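PDB 3QKC: geranyl diphosphate synthase small subunit from Antirrhinum majus, which probably serves as the modulating partner of a heteromeric prenyltransferase that condenses isopentenyl and dimethylallyl diphosphates to geranyl diphosphate. Local coordinates for residues A[62-65]-A[66-70]; A[155-158]-A[159-162]. All blocks are in the same frame, centred on the assembly; numbering follows the deposited sequence.

Contact 1: A[62-65]-A[66-70]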
loop_
_atom_site.group_PDB
_atom_site.type_symbol
_atom_site.label_atom_id
_atom_site.label_comp_id
_atom_site.label_asym_id
_atom_site.label_seq_id
_atom_site.Cartn_x
_atom_site.Cartn_y
_atom_site.Cartn_z
ATOM N N GLY A 62 1.178 10.655 24.682
ATOM C CA GLY A 62 0.132 10.921 23.692
ATOM C C GLY A 62 -1.262 10.592 24.215
ATOM O O GLY A 62 -1.408 9.855 25.198
ATOM N N ASP A 63 -2.291 11.156 23.580
ATOM C CA ASP A 63 -3.656 10.663 23.780
ATOM C C ASP A 63 -3.843 9.496 22.825
ATOM O O ASP A 63 -3.112 9.373 21.838
ATOM C CB ASP A 63 -4.715 11.745 23.508
ATOM C CG ASP A 63 -6.156 11.232 23.715
ATOM O OD1 ASP A 63 -6.513 10.854 24.857
ATOM O OD2 ASP A 63 -6.934 11.198 22.732
ATOM N N ARG A 64 -4.816 8.642 23.095
ATOM C CA ARG A 64 -5.021 7.508 22.209
ATOM C C ARG A 64 -5.658 7.876 20.861
ATOM O O ARG A 64 -5.522 7.128 19.892
ATOM C CB ARG A 64 -5.778 6.382 22.907
ATOM C CG ARG A 64 -7.215 6.670 23.255
ATOM C CD ARG A 64 -7.822 5.379 23.777
ATOM N NE ARG A 64 -6.956 4.803 24.806
ATOM C CZ ARG A 64 -7.114 3.606 25.352
ATOM N NH1 ARG A 64 -8.105 2.819 24.956
ATOM N NH2 ARG A 64 -6.269 3.196 26.293
ATOM N N SER A 65 -6.318 9.033 20.790
ATOM C CA SER A 65 -6.857 9.506 19.512
ATOM C C SER A 65 -5.735 9.851 18.531
ATOM O O SER A 65 -5.945 9.827 17.316
ATOM C CB SER A 65 -7.800 10.698 19.694
ATOM O OG SER A 65 -7.102 11.847 20.137
ATOM N N ASP A 66 -4.550 10.140 19.072
ATOM C CA ASP A 66 -3.350 10.456 18.287
ATOM C C ASP A 66 -2.778 9.243 17.534
ATOM O O ASP A 66 -2.093 9.415 16.518
ATOM C CB ASP A 66 -2.252 11.029 19.188
ATOM C CG ASP A 66 -2.488 12.485 19.572
ATOM O OD1 ASP A 66 -1.915 12.913 20.605
ATOM O OD2 ASP A 66 -3.214 13.199 18.839
ATOM N N ALA A 67 -3.059 8.037 18.041
ATOM C CA ALA A 67 -2.487 6.796 17.498
ATOM C C ALA A 67 -3.538 5.842 16.921
ATOM O O ALA A 67 -3.191 4.762 16.419
ATOM C CB ALA A 67 -1.660 6.074 18.579
ATOM N N MET A 68 -4.806 6.247 16.975
ATOM C CA MET A 68 -5.925 5.391 16.588
ATOM C C MET A 68 -5.840 4.995 15.116
ATOM O O MET A 68 -6.042 3.831 14.762
ATOM C CB MET A 68 -7.254 6.100 16.886
ATOM C CG MET A 68 -8.414 5.195 17.342
ATOM S SD MET A 68 -8.048 3.844 18.496
ATOM C CE MET A 68 -7.384 4.698 19.903
ATOM N N ALA A 69 -5.529 5.964 14.262
ATOM C CA ALA A 69 -5.366 5.696 12.822
ATOM C C ALA A 69 -4.216 4.740 12.521
ATOM O O ALA A 69 -4.379 3.802 11.731
ATOM C CB ALA A 69 -5.195 7.007 12.044
ATOM N N ALA A 70 -3.065 4.975 13.152
ATOM C CA ALA A 70 -1.882 4.110 13.035
ATOM C C ALA A 70 -2.168 2.677 13.519
ATOM O O ALA A 70 -1.837 1.709 12.839
ATOM C CB ALA A 70 -0.754 4.695 13.823
HETATM O O HOH W 1 -5.718 8.971 14.704
#
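Arg64 and Met68 lie side by side, their side chains running the same way, and the methyl at the end of Met68 does the touching. That methyl, CE of Met68, sits against the aliphatic start of the arginine, 3.8 Å from CB of Arg64, with CG and CD close behind. Bends at chi2 (40°) and chi3 curl the thioether back on itself, which also brings CE of Met68 tightly to within 3.1 Å of O of Arg64. The guanidinium reaches on to helix 5-24 and helix 48-59, forming salt bridges with Asp16 and Glu58, so the methionine packs on the stem of an arginine whose charged end is fixed elsewhere.

Asp63 turns its carboxylate to Ser65, and this is an Asx turn: OD2 of Asp63 accepts a hydrogen bond from the backbone N of Ser65 at 3.0 Å, met from well above the carboxylate plane (61° out of it). OD2 of Asp63 also accepts one from OG of Ser65 at 2.7 Å, through its anti lone pair. With OG between the backbone N and the carbonyl carbon (chi1 68°), Ser65 offers its hydroxyl and its own N-H to one oxygen, and this double grip restrains the rotation of the aspartate.

Asp66 returns its carboxylate to the backbone of Asp63. N of Asp66 donates to O of Asp63 at 3.2 Å, while OD1 of Asp66 receives a weak bond from N of Asp63 at 3.5 Å. Ala67 N follows with a bond to O of Arg64, so two overlapping turns lead the loop after helix 48-59 into helix 68-85 of this all-helical isoprenoid synthase fold. A water accepts from N of Ala69 and donates to O of Ser65 at 2.8 Å, linking the second turn to the first turn of the helix.

Contact 2: A[155-158]-A[159-162]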
loop_
_atom_site.group_PDB
_atom_site.type_symbol
_atom_site.label_atom_id
_atom_site.label_comp_id
_atom_site.label_asym_id
_atom_site.label_seq_id
_atom_site.Cartn_x
_atom_site.Cartn_y
_atom_site.Cartn_z
ATOM N N GLU A 155 9.146 -10.010 2.959
ATOM C CA GLU A 155 10.445 -10.682 3.129
ATOM C C GLU A 155 10.215 -12.004 3.881
ATOM O O GLU A 155 10.648 -13.067 3.433
ATOM C CB GLU A 155 11.434 -9.805 3.921
ATOM C CG GLU A 155 12.823 -9.543 3.277
ATOM C CD GLU A 155 13.655 -10.779 2.948
ATOM O OE1 GLU A 155 14.779 -10.926 3.517
ATOM O OE2 GLU A 155 13.215 -11.589 2.090
ATOM N N GLY A 156 9.515 -11.922 5.013
ATOM C CA GLY A 156 9.162 -13.091 5.814
ATOM C C GLY A 156 8.413 -14.144 5.023
ATOM O O GLY A 156 8.790 -15.317 5.021
ATOM N N GLN A 157 7.358 -13.731 4.330
ATOM C CA GLN A 157 6.569 -14.678 3.550
ATOM C C GLN A 157 7.419 -15.349 2.451
ATOM O O GLN A 157 7.251 -16.539 2.177
ATOM C CB GLN A 157 5.348 -14.004 2.940
ATOM C CG GLN A 157 4.358 -13.356 3.927
ATOM C CD GLN A 157 3.282 -12.583 3.185
ATOM O OE1 GLN A 157 3.477 -12.195 2.038
ATOM N NE2 GLN A 157 2.141 -12.381 3.820
ATOM N N TYR A 158 8.319 -14.579 1.843
ATOM C CA TYR A 158 9.268 -15.093 0.836
ATOM C C TYR A 158 10.079 -16.269 1.398
ATOM O O TYR A 158 10.131 -17.324 0.783
ATOM C CB TYR A 158 10.177 -13.971 0.277
ATOM C CG TYR A 158 11.183 -14.390 -0.800
ATOM C CD1 TYR A 158 12.495 -14.775 -0.465
ATOM C CD2 TYR A 158 10.831 -14.382 -2.146
ATOM C CE1 TYR A 158 13.422 -15.158 -1.454
ATOM C CE2 TYR A 158 11.731 -14.757 -3.137
ATOM C CZ TYR A 158 13.026 -15.145 -2.791
ATOM O OH TYR A 158 13.903 -15.509 -3.787
ATOM N N HIS A 159 10.684 -16.104 2.572
ATOM C CA HIS A 159 11.489 -17.202 3.147
ATOM C C HIS A 159 10.654 -18.308 3.783
ATOM O O HIS A 159 11.136 -19.423 3.973
ATOM C CB HIS A 159 12.526 -16.685 4.141
ATOM C CG HIS A 159 13.503 -15.736 3.539
ATOM N ND1 HIS A 159 14.528 -16.148 2.716
ATOM C CD2 HIS A 159 13.608 -14.391 3.631
ATOM C CE1 HIS A 159 15.227 -15.094 2.331
ATOM N NE2 HIS A 159 14.687 -14.015 2.871
ATOM N N GLU A 160 9.401 -17.990 4.095
ATOM C CA GLU A 160 8.458 -18.946 4.662
ATOM C C GLU A 160 8.095 -20.028 3.651
ATOM O O GLU A 160 7.607 -21.103 4.016
ATOM C CB GLU A 160 7.194 -18.209 5.107
ATOM C CG GLU A 160 6.368 -18.943 6.142
ATOM C CD GLU A 160 5.199 -18.126 6.649
ATOM O OE1 GLU A 160 5.014 -16.964 6.214
ATOM O OE2 GLU A 160 4.454 -18.659 7.490
ATOM N N LEU A 161 8.333 -19.722 2.378
ATOM C CA LEU A 161 8.078 -20.646 1.279
ATOM C C LEU A 161 8.991 -21.879 1.285
ATOM O O LEU A 161 8.511 -23.005 1.129
ATOM C CB LEU A 161 8.146 -19.906 -0.062
ATOM C CG LEU A 161 6.955 -18.978 -0.329
ATOM C CD1 LEU A 161 7.125 -18.242 -1.645
ATOM C CD2 LEU A 161 5.647 -19.751 -0.305
ATOM N N GLY A 162 10.292 -21.669 1.483
ATOM C CA GLY A 162 11.256 -22.781 1.569
ATOM C C GLY A 162 11.297 -23.461 2.930
ATOM O O GLY A 162 12.378 -23.690 3.479
#
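Polar pairing joins Glu155 to His159 one helical turn on. NE2 of His159 donates a weak bond to OE1 of Glu155 at 3.2 Å, and that oxygen lies in the ring plane at the edge of the imidazole, although the carboxylate itself is turned 69° from the ring. OE2 of Glu155 lies 2.9 Å from NE2 of His159, oblique to the ring. The chi1 of His159 (-60°), with CG anti to the carbonyl carbon, swings the ring back over the preceding turn toward the glutamate. OE1 also accepts from Tyr174 OH, whose ring meets the imidazole as well.

Aromatic contact comes from Tyr158, which presents its edge to the face of His159 in a T-shaped stack, centroids 5.3 Å apart and planes at 89°. CD1 of Tyr158 stands 3.9 Å above the centre of the His159 imidazole.

Backbone bonds continue the helical turn: His159 N to Glu155 O at 3.2 Å and Glu160 N to Gly156 O at 2.9 Å. Leu161 N gives weak bonds to O of Gln157 and O of Tyr158. The extended Glu160 side chain carries OE1 to a salt bridge with Lys179.

Replacing His159 by an alanine is likely to cost the Glu155 carboxylate its ring N-H, leaving it to Tyr174, and the Tyr158 edge its imidazole face. The carboxylate beside NE2 is likely to favour a proton there, and so probably sets NE2 as the donor nitrogen.

How the contacts relate
Contact 1 closes before contact 2 opens along the chain, and the two lie on opposite sides of its centre, with centres 32 Å apart and nearest atoms about 17 Å apart. They share no helix: residues 62-70 lead into helix 68-85, whereas residues 155-162 run along helix 153-160 and into the chain that follows. Helix 169-195 lies beside both, touching Ala70 of contact 1 and His159 and Glu160 of contact 2; Glu85, at the far end of helix 68-85, bonds Gln157. Contact 1 meets only its own chain within the assembly, while contact 2 also packs on the second subunit, so one helix start is intramolecular and the other contact, on helix 153-160, lies at the dimer interface.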